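Local coordinates for protein type C neurotoxin (Clostridium botulinum, PDB 4F83) that probably binds nerve-cell surface receptors through the two-part receptor-binding region of a botulinum neurotoxin heavy chain, at residues 25-30 and 50-55; 71-76 and 143-148; 292-297 and 340-345; 306-311 and 325-330. All blocks are in the same frame, centred on the assembly; numbering follows the deposited sequence.

Interaction 1. Residues 25-30 and 50-55; sequences AEVRLE and DKIIVN
Three hydrogen-bonded pairs, Glu26 with Asn55, Arg28 with Ile53 and Glu30 with Lys51, join strands 26-30 and 51-55, whose short axes run at 167°, hence antiparallel. Each pair has both backbone bonds; the straightest runs from Ile53 N to Arg28 O, 2.8 Å long and 171° at the hydrogen.

Charge dominates the face bearing these six side chains. The Arg28 guanidinium is held at its edge, in its own plane, by carboxylates of the same strand: NH1 lies 3.5 Å from Glu26 OE2, and NE makes a long contact with Glu30 OE1. Glu30 CG lies anti to the carbonyl carbon (chi1 -65°) and the chain runs on extended, which carries the carboxylate to Ile53, OE2 3.6 Å from CD1. Glu26 and Asn55 run side by side; the amide oxygen of Asn55 is taken up by Thr178 and Lys177.

On the other face Val27 CG1 meets Ile52 CG2 at 4.1 Å, with Leu10 of strand 6-13 on Val27; just before the strand, Ala25 CB meets Val54 CG1 at 4.0 Å, both touching Leu8. Strand 26-30 is outermost, within this chain, in the sheet 26-30, 51-55, 178-181, and its apolar face packs toward strand 6-13, as expected in the lectin-like (concanavalin-type) beta sandwich of the N-terminal receptor-binding domain.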
loop_
_atom_site.group_PDB
_atom_site.type_symbol
_atom_site.label_atom_id
_atom_site.label_comp_id
_atom_site.label_asym_id
_atom_site.label_seq_id
_atom_site.Cartn_x
_atom_site.Cartn_y
_atom_site.Cartn_z
ATOM N N ALA A 25 -1.017 -6.461 28.506
ATOM C CA ALA A 25 -1.258 -7.818 28.028
ATOM C C ALA A 25 0.075 -8.570 27.894
ATOM O O ALA A 25 1.101 -7.971 27.578
ATOM C CB ALA A 25 -1.993 -7.764 26.645
ATOM N N GLU A 26 0.059 -9.873 28.167
ATOM C CA GLU A 26 1.197 -10.730 27.854
ATOM C C GLU A 26 1.251 -10.903 26.336
ATOM O O GLU A 26 0.236 -11.159 25.710
ATOM C CB GLU A 26 1.024 -12.091 28.503
ATOM C CG GLU A 26 2.232 -13.005 28.373
ATOM C CD GLU A 26 2.055 -14.299 29.156
ATOM O OE1 GLU A 26 0.921 -14.831 29.208
ATOM O OE2 GLU A 26 3.045 -14.780 29.729
ATOM N N VAL A 27 2.442 -10.739 25.769
ATOM C CA VAL A 27 2.640 -10.832 24.315
ATOM C C VAL A 27 3.864 -11.698 24.042
ATOM O O VAL A 27 4.998 -11.288 24.319
ATOM C CB VAL A 27 2.818 -9.442 23.685
ATOM C CG1 VAL A 27 2.970 -9.549 22.170
ATOM C CG2 VAL A 27 1.626 -8.540 24.033
ATOM N N ARG A 28 3.631 -12.902 23.522
ATOM C CA ARG A 28 4.721 -13.862 23.319
ATOM C C ARG A 28 4.878 -14.162 21.841
ATOM O O ARG A 28 3.889 -14.460 21.160
ATOM C CB ARG A 28 4.464 -15.156 24.093
ATOM C CG ARG A 28 5.575 -16.205 23.915
ATOM C CD ARG A 28 5.599 -17.235 25.032
ATOM N NE ARG A 28 4.347 -17.978 25.143
ATOM C CZ ARG A 28 3.392 -17.720 26.038
ATOM N NH1 ARG A 28 3.539 -16.725 26.910
ATOM N NH2 ARG A 28 2.283 -18.454 26.062
ATOM N N LEU A 29 6.119 -14.070 21.352
ATOM C CA LEU A 29 6.439 -14.351 19.946
ATOM C C LEU A 29 7.013 -15.755 19.824
ATOM O O LEU A 29 7.871 -16.140 20.614
ATOM C CB LEU A 29 7.457 -13.336 19.424
ATOM C CG LEU A 29 6.998 -11.968 18.928
ATOM C CD1 LEU A 29 6.201 -11.195 19.959
ATOM C CD2 LEU A 29 8.200 -11.165 18.493
ATOM N N GLU A 30 6.531 -16.518 18.846
ATOM C CA GLU A 30 6.991 -17.889 18.617
ATOM C C GLU A 30 7.397 -18.099 17.161
ATOM O O GLU A 30 6.762 -17.569 16.243
ATOM C CB GLU A 30 5.910 -18.905 18.988
ATOM C CG GLU A 30 5.556 -18.928 20.461
ATOM C CD GLU A 30 4.609 -20.057 20.828
ATOM O OE1 GLU A 30 4.538 -20.398 22.038
ATOM O OE2 GLU A 30 3.925 -20.598 19.921
ATOM N N ASP A 50 4.970 -19.325 12.344
ATOM C CA ASP A 50 5.217 -18.351 13.424
ATOM C C ASP A 50 3.908 -17.851 14.030
ATOM O O ASP A 50 2.871 -17.841 13.363
ATOM C CB ASP A 50 6.102 -17.180 12.967
ATOM C CG ASP A 50 5.404 -16.234 12.002
ATOM O OD1 ASP A 50 5.018 -16.677 10.900
ATOM O OD2 ASP A 50 5.281 -15.019 12.338
ATOM N N LYS A 51 3.962 -17.501 15.319
ATOM C CA LYS A 51 2.745 -17.154 16.072
ATOM C C LYS A 51 3.027 -15.999 16.991
ATOM O O LYS A 51 4.142 -15.861 17.490
ATOM C CB LYS A 51 2.285 -18.322 16.935
ATOM C CG LYS A 51 1.678 -19.493 16.190
ATOM C CD LYS A 51 1.158 -20.532 17.194
ATOM C CE LYS A 51 0.986 -21.917 16.553
ATOM N NZ LYS A 51 0.366 -21.860 15.187
ATOM N N ILE A 52 2.005 -15.187 17.235
ATOM C CA ILE A 52 2.019 -14.239 18.329
ATOM C C ILE A 52 0.859 -14.601 19.249
ATOM O O ILE A 52 -0.272 -14.700 18.814
ATOM C CB ILE A 52 1.896 -12.763 17.828
ATOM C CG1 ILE A 52 3.098 -12.400 16.941
ATOM C CG2 ILE A 52 1.763 -11.785 19.016
ATOM C CD1 ILE A 52 2.981 -11.051 16.264
ATOM N N ILE A 53 1.153 -14.847 20.519
ATOM C CA ILE A 53 0.124 -15.235 21.460
ATOM C C ILE A 53 -0.071 -14.091 22.442
ATOM O O ILE A 53 0.839 -13.737 23.168
ATOM C CB ILE A 53 0.498 -16.565 22.207
ATOM C CG1 ILE A 53 0.655 -17.707 21.193
ATOM C CG2 ILE A 53 -0.578 -16.947 23.217
ATOM C CD1 ILE A 53 1.274 -18.944 21.779
ATOM N N VAL A 54 -1.249 -13.499 22.418
ATOM C CA VAL A 54 -1.603 -12.425 23.345
ATOM C C VAL A 54 -2.518 -12.964 24.422
ATOM O O VAL A 54 -3.530 -13.598 24.122
ATOM C CB VAL A 54 -2.283 -11.241 22.595
ATOM C CG1 VAL A 54 -2.719 -10.155 23.575
ATOM C CG2 VAL A 54 -1.305 -10.662 21.551
ATOM N N ASN A 55 -2.156 -12.709 25.691
ATOM C CA ASN A 55 -3.036 -12.983 26.811
ATOM C C ASN A 55 -3.431 -11.709 27.533
ATOM O O ASN A 55 -2.599 -11.072 28.198
ATOM C CB ASN A 55 -2.392 -14.002 27.784
ATOM C CG ASN A 55 -2.663 -15.416 27.363
ATOM O OD1 ASN A 55 -3.748 -15.947 27.605
ATOM N ND2 ASN A 55 -1.720 -16.007 26.641
#

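Interaction 2. Residues 71-76 and 143-148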
loop_
_atom_site.group_PDB
_atom_site.type_symbol
_atom_site.label_atom_id
_atom_site.label_comp_id
_atom_site.label_asym_id
_atom_site.label_seq_id
_atom_site.Cartn_x
_atom_site.Cartn_y
_atom_site.Cartn_z
ATOM N N VAL A 71 -12.300 -3.489 16.514
ATOM C CA VAL A 71 -10.965 -4.029 16.257
ATOM C C VAL A 71 -10.473 -3.342 15.010
ATOM O O VAL A 71 -11.206 -3.299 14.010
ATOM C CB VAL A 71 -11.040 -5.556 16.012
ATOM C CG1 VAL A 71 -9.660 -6.103 15.643
ATOM C CG2 VAL A 71 -11.651 -6.271 17.292
ATOM N N SER A 72 -9.255 -2.805 15.043
ATOM C CA SER A 72 -8.725 -2.147 13.826
ATOM C C SER A 72 -7.296 -2.604 13.570
ATOM O O SER A 72 -6.565 -2.920 14.507
ATOM C CB SER A 72 -8.792 -0.605 13.940
ATOM O OG SER A 72 -7.832 -0.082 14.849
ATOM N N PHE A 73 -6.916 -2.676 12.302
ATOM C CA PHE A 73 -5.551 -3.056 11.920
ATOM C C PHE A 73 -5.456 -2.906 10.420
ATOM O O PHE A 73 -6.480 -2.791 9.716
ATOM C CB PHE A 73 -5.266 -4.563 12.272
ATOM C CG PHE A 73 -6.269 -5.511 11.680
ATOM C CD1 PHE A 73 -7.480 -5.774 12.345
ATOM C CD2 PHE A 73 -6.013 -6.139 10.438
ATOM C CE1 PHE A 73 -8.456 -6.635 11.781
ATOM C CE2 PHE A 73 -6.957 -7.011 9.861
ATOM C CZ PHE A 73 -8.199 -7.265 10.528
ATOM N N TRP A 74 -4.217 -2.894 9.926
ATOM C CA TRP A 74 -4.000 -2.969 8.489
ATOM C C TRP A 74 -3.512 -4.367 8.171
ATOM O O TRP A 74 -2.869 -5.018 8.990
ATOM C CB TRP A 74 -2.936 -1.972 8.045
ATOM C CG TRP A 74 -3.256 -0.559 8.386
ATOM C CD1 TRP A 74 -3.337 0.006 9.665
ATOM C CD2 TRP A 74 -3.479 0.511 7.462
ATOM N NE1 TRP A 74 -3.624 1.346 9.556
ATOM C CE2 TRP A 74 -3.741 1.682 8.230
ATOM C CE3 TRP A 74 -3.518 0.596 6.049
ATOM C CZ2 TRP A 74 -4.006 2.930 7.643
ATOM C CZ3 TRP A 74 -3.791 1.842 5.458
ATOM C CH2 TRP A 74 -4.054 2.994 6.265
ATOM N N ILE A 75 -3.802 -4.807 6.957
ATOM C CA ILE A 75 -3.388 -6.141 6.503
ATOM C C ILE A 75 -2.926 -6.084 5.050
ATOM O O ILE A 75 -3.403 -5.251 4.248
ATOM C CB ILE A 75 -4.534 -7.171 6.732
ATOM C CG1 ILE A 75 -4.051 -8.626 6.569
ATOM C CG2 ILE A 75 -5.796 -6.849 5.872
ATOM C CD1 ILE A 75 -5.145 -9.637 7.087
ATOM N N LYS A 76 -1.997 -6.971 4.735
ATOM C CA LYS A 76 -1.434 -7.081 3.391
ATOM C C LYS A 76 -1.233 -8.566 3.129
ATOM O O LYS A 76 -0.491 -9.242 3.848
ATOM C CB LYS A 76 -0.103 -6.310 3.327
ATOM C CG LYS A 76 0.713 -6.493 2.000
ATOM C CD LYS A 76 1.904 -5.486 2.010
ATOM C CE LYS A 76 2.838 -5.704 0.803
ATOM N NZ LYS A 76 3.496 -7.048 0.877
ATOM N N VAL A 143 -8.548 -2.175 7.981
ATOM C CA VAL A 143 -9.772 -2.905 8.347
ATOM C C VAL A 143 -10.272 -2.385 9.684
ATOM O O VAL A 143 -9.488 -2.152 10.630
ATOM C CB VAL A 143 -9.472 -4.408 8.510
ATOM C CG1 VAL A 143 -10.747 -5.195 9.037
ATOM C CG2 VAL A 143 -8.987 -4.981 7.157
ATOM N N THR A 144 -11.571 -2.199 9.783
ATOM C CA THR A 144 -12.146 -1.942 11.107
ATOM C C THR A 144 -13.436 -2.717 11.244
ATOM O O THR A 144 -14.302 -2.681 10.353
ATOM C CB THR A 144 -12.445 -0.452 11.354
ATOM O OG1 THR A 144 -11.317 0.342 10.976
ATOM C CG2 THR A 144 -12.746 -0.209 12.848
ATOM N N ILE A 145 -13.543 -3.458 12.350
ATOM C CA ILE A 145 -14.766 -4.207 12.613
ATOM C C ILE A 145 -15.348 -3.581 13.885
ATOM O O ILE A 145 -14.622 -3.401 14.909
ATOM C CB ILE A 145 -14.509 -5.712 12.872
ATOM C CG1 ILE A 145 -13.853 -6.398 11.654
ATOM C CG2 ILE A 145 -15.826 -6.407 13.203
ATOM C CD1 ILE A 145 -12.390 -6.662 11.885
ATOM N N THR A 146 -16.614 -3.196 13.829
ATOM C CA THR A 146 -17.266 -2.750 15.083
ATOM C C THR A 146 -18.366 -3.755 15.442
ATOM O O THR A 146 -18.950 -4.419 14.551
ATOM C CB THR A 146 -17.799 -1.298 15.008
ATOM O OG1 THR A 146 -18.891 -1.221 14.075
ATOM C CG2 THR A 146 -16.680 -0.267 14.600
ATOM N N ASN A 147 -18.605 -3.927 16.751
ATOM C CA ASN A 147 -19.598 -4.900 17.219
ATOM C C ASN A 147 -20.404 -4.259 18.328
ATOM O O ASN A 147 -19.840 -3.648 19.237
ATOM C CB ASN A 147 -18.936 -6.184 17.780
ATOM C CG ASN A 147 -17.924 -6.825 16.807
ATOM O OD1 ASN A 147 -18.291 -7.681 16.007
ATOM N ND2 ASN A 147 -16.642 -6.404 16.890
ATOM N N ASN A 148 -21.721 -4.406 18.259
ATOM C CA ASN A 148 -22.577 -4.019 19.364
ATOM C C ASN A 148 -23.546 -5.175 19.582
ATOM O O ASN A 148 -24.353 -5.508 18.708
ATOM C CB ASN A 148 -23.331 -2.726 19.067
ATOM C CG ASN A 148 -23.927 -2.116 20.313
ATOM O OD1 ASN A 148 -24.575 -2.803 21.100
ATOM N ND2 ASN A 148 -23.671 -0.824 20.522
#
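Strands 71-76 and 143-148 run antiparallel, their short axes 4.8 Å apart and inclined at 172°. Val71 with Ile145 and Phe73 with Val143 are the hydrogen-bonded pairs, and Ser72 with Thr144 is the non-hydrogen-bonded pair between them. Four backbone bonds result: Val71 N to Ile145 O and its return from Ile145 N, then Phe73 N to Val143 O, the longest at 3.1 Å, and Val143 N to Phe73 O at 2.8 Å. Beyond Phe73 the partner of strand 71-76 is still strand 141-148, since Ile75 bonds through its backbone to Phe141.

The side chains of Val71, Phe73, Val143 and Ile145 share one face of the sheet. Phe73 has CG between the backbone N and the carbonyl carbon (chi1 55°), which lays its ring alongside Val143. CB of Val143 stands over one ring face, 4.0 Å from the centroid and 21° off the normal, a CH-pi contact displaced toward the rim. CG1 of Val143 comes to 3.6 Å from Phe73 CZ. This is the interior of the lectin-like jelly-roll sandwich of the N-terminal receptor-binding domain: Ile109 packs on Val143 and Ile75, and Trp111 on Val71 and Ile145, both from strand 108-114 of another sheet. CD1 of Ile145 approaches Phe73 CE1 obliquely at 3.9 Å, while CG2 of Val143 reaches CG2 of Ile75. On the reverse face Thr144 OG1 lies 4.0 Å from Ser72 CB, and strand 192-201 flanks Ser72 through a backbone bond to Asn199.

Interaction 3. Residues 292-297 and 340-345; sequences DIMFHM and IGIFSI
Ile293 and Phe343 exchange both backbone hydrogen bonds across a short antiparallel pairing in the beta-trefoil of the C-terminal receptor-binding domain. The bond from Ile293 N to Phe343 O is 2.8 Å long, and the return bond from Phe343 N to Ile293 O is 2.9 Å. The pairing is brief: strands 292-297 and 343-345 meet at 112°, far from a straight antiparallel 180°.

Ile293 can be followed outward. Its CB branches with CG1 between the backbone N and the carbonyl carbon, a setting (chi1 67°) that turns CG1 to the partner backbone, 3.7 Å from Phe343 O. The other branch, CG2, meets CG2 of Ile345 at 4.0 Å. From CG1 the chain runs on extended, and its tip, CD1, comes to 3.8 Å from Ile345 CB; the two side chains cross at about a right angle. Phe233 and Ile275 also pack on Ile293.

Beside it, Phe295 and Phe343 meet obliquely, with ring planes 57° apart. CD2 of Phe343 lies at the edge of the Phe295 ring, near its plane, and Ile358 touches both residues. Met294 and Ile342 lie side by side, pointing the same way, CG of Met294 4.0 Å from CG1 of Ile342.

Past this pair a water joins the two chains: Phe295 N donates to it at 2.8 Å and it probably donates to Gly341 O, 2.7 Å away; it lies at the edge of the Phe343 ring, in its plane.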
loop_
_atom_site.group_PDB
_atom_site.type_symbol
_atom_site.label_atom_id
_atom_site.label_comp_id
_atom_site.label_asym_id
_atom_site.label_seq_id
_atom_site.Cartn_x
_atom_site.Cartn_y
_atom_site.Cartn_z
ATOM N N ASP A 292 12.553 16.743 -3.166
ATOM C CA ASP A 292 13.165 16.936 -4.486
ATOM C C ASP A 292 13.995 15.708 -4.796
ATOM O O ASP A 292 14.811 15.263 -3.958
ATOM C CB ASP A 292 14.082 18.159 -4.484
ATOM C CG ASP A 292 13.321 19.456 -4.644
ATOM O OD1 ASP A 292 12.118 19.435 -4.985
ATOM O OD2 ASP A 292 13.931 20.517 -4.416
ATOM N N ILE A 293 13.808 15.195 -6.008
ATOM C CA ILE A 293 14.345 13.891 -6.371
ATOM C C ILE A 293 14.917 13.868 -7.774
ATOM O O ILE A 293 14.630 14.758 -8.571
ATOM C CB ILE A 293 13.243 12.783 -6.238
ATOM C CG1 ILE A 293 12.133 12.978 -7.282
ATOM C CG2 ILE A 293 12.649 12.755 -4.759
ATOM C CD1 ILE A 293 11.017 11.846 -7.262
ATOM N N MET A 294 15.701 12.836 -8.069
ATOM C CA MET A 294 16.148 12.518 -9.443
ATOM C C MET A 294 15.812 11.061 -9.732
ATOM O O MET A 294 15.656 10.271 -8.810
ATOM C CB MET A 294 17.673 12.790 -9.600
ATOM C CG MET A 294 18.000 14.271 -9.281
ATOM S SD MET A 294 19.772 14.486 -9.121
ATOM C CE MET A 294 20.083 13.840 -7.456
ATOM N N PHE A 295 15.688 10.699 -11.007
ATOM C CA PHE A 295 15.436 9.293 -11.377
ATOM C C PHE A 295 16.636 8.786 -12.147
ATOM O O PHE A 295 17.114 9.455 -13.054
ATOM C CB PHE A 295 14.216 9.195 -12.289
ATOM C CG PHE A 295 12.949 9.702 -11.661
ATOM C CD1 PHE A 295 12.152 8.839 -10.891
ATOM C CD2 PHE A 295 12.523 11.016 -11.876
ATOM C CE1 PHE A 295 10.945 9.279 -10.321
ATOM C CE2 PHE A 295 11.309 11.478 -11.303
ATOM C CZ PHE A 295 10.521 10.587 -10.522
ATOM N N HIS A 296 17.155 7.639 -11.732
ATOM C CA HIS A 296 18.272 7.025 -12.420
ATOM C C HIS A 296 17.799 5.743 -13.028
ATOM O O HIS A 296 16.872 5.117 -12.526
ATOM C CB HIS A 296 19.424 6.736 -11.439
ATOM C CG HIS A 296 20.229 7.948 -11.074
ATOM N ND1 HIS A 296 21.491 7.856 -10.542
ATOM C CD2 HIS A 296 19.968 9.273 -11.196
ATOM C CE1 HIS A 296 21.978 9.069 -10.337
ATOM N NE2 HIS A 296 21.080 9.948 -10.742
ATOM N N MET A 297 18.474 5.319 -14.090
ATOM C CA MET A 297 18.136 4.037 -14.726
ATOM C C MET A 297 19.442 3.426 -15.207
ATOM O O MET A 297 20.197 4.073 -15.944
ATOM C CB MET A 297 17.197 4.230 -15.920
ATOM C CG MET A 297 16.769 2.869 -16.588
ATOM S SD MET A 297 15.928 3.101 -18.169
ATOM C CE MET A 297 14.257 3.541 -17.638
ATOM N N ILE A 340 17.747 20.530 -14.436
ATOM C CA ILE A 340 16.807 20.080 -15.480
ATOM C C ILE A 340 16.373 18.623 -15.215
ATOM O O ILE A 340 15.366 18.158 -15.761
ATOM C CB ILE A 340 17.390 20.248 -16.907
ATOM C CG1 ILE A 340 16.302 19.980 -17.951
ATOM C CG2 ILE A 340 18.550 19.298 -17.112
ATOM C CD1 ILE A 340 15.941 21.145 -18.801
ATOM N N GLY A 341 17.087 17.931 -14.324
ATOM C CA GLY A 341 16.699 16.562 -13.926
ATOM C C GLY A 341 16.223 16.429 -12.485
ATOM O O GLY A 341 16.239 15.318 -11.932
ATOM N N ILE A 342 15.836 17.549 -11.867
ATOM C CA ILE A 342 15.296 17.505 -10.494
ATOM C C ILE A 342 13.794 17.700 -10.538
ATOM O O ILE A 342 13.287 18.616 -11.247
ATOM C CB ILE A 342 15.968 18.568 -9.570
ATOM C CG1 ILE A 342 17.462 18.206 -9.423
ATOM C CG2 ILE A 342 15.282 18.574 -8.181
ATOM C CD1 ILE A 342 18.311 19.215 -8.646
ATOM N N PHE A 343 13.085 16.856 -9.786
ATOM C CA PHE A 343 11.630 16.861 -9.786
ATOM C C PHE A 343 11.162 16.914 -8.357
ATOM O O PHE A 343 11.951 16.636 -7.448
ATOM C CB PHE A 343 11.120 15.579 -10.468
ATOM C CG PHE A 343 11.547 15.459 -11.923
ATOM C CD1 PHE A 343 10.759 15.993 -12.930
ATOM C CD2 PHE A 343 12.762 14.841 -12.264
ATOM C CE1 PHE A 343 11.154 15.898 -14.289
ATOM C CE2 PHE A 343 13.168 14.733 -13.586
ATOM C CZ PHE A 343 12.362 15.263 -14.614
ATOM N N SER A 344 9.906 17.297 -8.131
ATOM C CA SER A 344 9.352 17.159 -6.775
ATOM C C SER A 344 8.261 16.116 -6.846
ATOM O O SER A 344 7.508 16.054 -7.844
ATOM C CB SER A 344 8.812 18.477 -6.232
ATOM O OG SER A 344 7.981 19.101 -7.169
ATOM N N ILE A 345 8.156 15.301 -5.803
ATOM C CA ILE A 345 7.125 14.256 -5.779
ATOM C C ILE A 345 6.104 14.593 -4.693
ATOM O O ILE A 345 6.486 14.905 -3.577
ATOM C CB ILE A 345 7.763 12.848 -5.579
ATOM C CG1 ILE A 345 6.698 11.754 -5.625
ATOM C CG2 ILE A 345 8.629 12.793 -4.272
ATOM C CD1 ILE A 345 7.328 10.382 -5.923
HETATM O O HOH W 1 16.367 12.803 -12.782
#

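Interaction 4. Residues 306-311 and 325-330; sequences IIRDTD and CVYALK. With SO4 (sulfate ion), chain H.
Arg308 lays its guanidinium flat over the ring of Tyr327, the planes 17° apart and CZ 3.9 Å from the ring centroid, only 4° off the normal. This is both a stack and a cation-pi contact. A bend at chi3 (82°) folds the arginine back so that NE donates to Asp309 O at 2.9 Å, with the acceptor in the guanidinium plane; stack and NE bond together fix the group, and NH1 adds weak bonds to Asp309 O and Thr310 O.

The backbones pair antiparallel, strand 302-308 with 326-332, in the C-terminal beta-trefoil. Ile307 and Lys330 exchange two bonds, and Asp309 N donates to Ala328 O at 2.8 Å. A water donates to Asp309 OD1 and Asp311 O and accepts from Ala328 N, linking the two segments.

Lys330 extends past Asp309, its CD 3.3 Å from OD2, and ends at a sulfate, probably from the crystallisation liquor. NZ of Lys330 bonds sulfate O4 at 3.1 Å; Thr310 N donates to the same oxygen and Asp311 N to sulfate O2, each at 2.8 Å. Arg377 supplies a further bond to the anion.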
loop_
_atom_site.group_PDB
_atom_site.type_symbol
_atom_site.label_atom_id
_atom_site.label_comp_id
_atom_site.label_asym_id
_atom_site.label_seq_id
_atom_site.Cartn_x
_atom_site.Cartn_y
_atom_site.Cartn_z
ATOM N N ILE A 306 17.312 10.685 -15.689
ATOM C CA ILE A 306 16.239 11.219 -16.530
ATOM C C ILE A 306 16.231 12.727 -16.448
ATOM O O ILE A 306 16.248 13.303 -15.344
ATOM C CB ILE A 306 14.893 10.639 -16.091
ATOM C CG1 ILE A 306 14.931 9.122 -16.245
ATOM C CG2 ILE A 306 13.734 11.248 -16.957
ATOM C CD1 ILE A 306 13.600 8.436 -15.850
ATOM N N ILE A 307 16.198 13.389 -17.605
ATOM C CA ILE A 307 16.063 14.833 -17.600
ATOM C C ILE A 307 14.911 15.271 -18.493
ATOM O O ILE A 307 14.480 14.548 -19.389
ATOM C CB ILE A 307 17.366 15.551 -18.029
ATOM C CG1 ILE A 307 17.702 15.260 -19.503
ATOM C CG2 ILE A 307 18.543 15.213 -17.064
ATOM C CD1 ILE A 307 18.867 16.087 -20.074
ATOM N N ARG A 308 14.362 16.430 -18.194
ATOM C CA ARG A 308 13.399 17.026 -19.100
ATOM C C ARG A 308 14.108 17.560 -20.362
ATOM O O ARG A 308 15.206 18.122 -20.279
ATOM C CB ARG A 308 12.681 18.171 -18.371
ATOM C CG ARG A 308 11.378 18.584 -19.029
ATOM C CD ARG A 308 11.043 20.047 -18.691
ATOM N NE ARG A 308 11.775 20.957 -19.553
ATOM C CZ ARG A 308 11.807 22.271 -19.440
ATOM N NH1 ARG A 308 12.470 22.967 -20.337
ATOM N NH2 ARG A 308 11.168 22.902 -18.443
ATOM N N ASP A 309 13.491 17.389 -21.529
ATOM C CA ASP A 309 14.036 18.017 -22.747
ATOM C C ASP A 309 14.029 19.537 -22.618
ATOM O O ASP A 309 13.159 20.115 -21.981
ATOM C CB ASP A 309 13.187 17.666 -23.981
ATOM C CG ASP A 309 13.444 16.289 -24.513
ATOM O OD1 ASP A 309 12.728 15.910 -25.489
ATOM O OD2 ASP A 309 14.338 15.572 -23.989
ATOM N N THR A 310 14.962 20.187 -23.290
ATOM C CA THR A 310 15.001 21.644 -23.298
ATOM C C THR A 310 13.862 22.278 -24.059
ATOM O O THR A 310 13.254 23.244 -23.587
ATOM C CB THR A 310 16.338 22.112 -23.853
ATOM O OG1 THR A 310 17.347 21.622 -22.987
ATOM C CG2 THR A 310 16.412 23.647 -23.904
ATOM N N ASP A 311 13.593 21.744 -25.236
ATOM C CA ASP A 311 12.579 22.296 -26.126
ATOM C C ASP A 311 11.415 21.333 -26.239
ATOM O O ASP A 311 11.541 20.144 -25.890
ATOM C CB ASP A 311 13.196 22.592 -27.487
ATOM C CG ASP A 311 14.134 23.809 -27.440
ATOM O OD1 ASP A 311 13.733 24.840 -26.877
ATOM O OD2 ASP A 311 15.269 23.729 -27.950
ATOM N N CYS A 325 2.958 23.944 -23.155
ATOM C CA CYS A 325 4.219 23.422 -23.635
ATOM C C CYS A 325 4.346 21.982 -23.182
ATOM O O CYS A 325 4.063 21.678 -22.039
ATOM C CB CYS A 325 5.360 24.252 -23.061
ATOM S SG CYS A 325 5.121 26.020 -23.368
ATOM N N VAL A 326 4.812 21.124 -24.081
ATOM C CA VAL A 326 4.929 19.692 -23.820
ATOM C C VAL A 326 6.366 19.266 -24.112
ATOM O O VAL A 326 6.855 19.431 -25.231
ATOM C CB VAL A 326 3.973 18.860 -24.739
ATOM C CG1 VAL A 326 4.161 17.351 -24.484
ATOM C CG2 VAL A 326 2.483 19.300 -24.557
ATOM N N TYR A 327 7.053 18.763 -23.085
ATOM C CA TYR A 327 8.456 18.354 -23.213
ATOM C C TYR A 327 8.569 16.863 -22.979
ATOM O O TYR A 327 8.053 16.323 -21.981
ATOM C CB TYR A 327 9.345 19.071 -22.170
ATOM C CG TYR A 327 9.227 20.571 -22.191
ATOM C CD1 TYR A 327 10.081 21.341 -22.987
ATOM C CD2 TYR A 327 8.273 21.218 -21.428
ATOM C CE1 TYR A 327 9.961 22.742 -23.028
ATOM C CE2 TYR A 327 8.143 22.628 -21.467
ATOM C CZ TYR A 327 8.989 23.365 -22.271
ATOM O OH TYR A 327 8.876 24.751 -22.308
ATOM N N ALA A 328 9.262 16.201 -23.885
ATOM C CA ALA A 328 9.628 14.802 -23.684
ATOM C C ALA A 328 10.743 14.728 -22.656
ATOM O O ALA A 328 11.299 15.763 -22.228
ATOM C CB ALA A 328 10.086 14.159 -25.023
ATOM N N LEU A 329 11.047 13.493 -22.265
ATOM C CA LEU A 329 12.125 13.187 -21.316
ATOM C C LEU A 329 13.202 12.384 -22.027
ATOM O O LEU A 329 12.917 11.662 -22.986
ATOM C CB LEU A 329 11.581 12.377 -20.136
ATOM C CG LEU A 329 10.310 12.936 -19.482
ATOM C CD1 LEU A 329 9.857 12.007 -18.362
ATOM C CD2 LEU A 329 10.624 14.327 -18.910
ATOM N N LYS A 330 14.437 12.479 -21.534
ATOM C CA LYS A 330 15.529 11.724 -22.160
ATOM C C LYS A 330 16.514 11.255 -21.091
ATOM O O LYS A 330 16.425 11.664 -19.955
ATOM C CB LYS A 330 16.236 12.572 -23.209
ATOM C CG LYS A 330 17.068 13.682 -22.681
ATOM C CD LYS A 330 17.535 14.611 -23.865
ATOM C CE LYS A 330 18.307 15.800 -23.351
ATOM N NZ LYS A 330 18.753 16.715 -24.468
HETATM S S SO4 H . 16.092 18.807 -26.421
HETATM O O1 SO4 H . 17.231 19.529 -26.995
HETATM O O2 SO4 H . 14.895 19.659 -26.574
HETATM O O3 SO4 H . 15.930 17.579 -27.185
HETATM O O4 SO4 H . 16.324 18.508 -24.998
HETATM O O HOH W 2 10.864 17.492 -26.262
#

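Along the chain the contacts come as interaction 1, interaction 2, then interaction 3 with interaction 4 nested inside the loop it closes. Interactions 1 and 2 belong to the N-terminal receptor-binding domain, in separate sheets, with centres about 19 Å apart and nearest atoms about 11 Å apart. Interactions 3 and 4 lie in the C-terminal domain, on the opposite side of the chain's centre; the centres of 1 and 4 are about 54 Å apart. Interactions 3 and 4 share a sheet and touch: strands 292-299 and 302-308 are neighbours, with Phe295 O 2.9 Å from Ile306 N, a probable hydrogen bond. The spacing reflects two separately built domains, lectin-like and trefoil, joined in one receptor-binding unit.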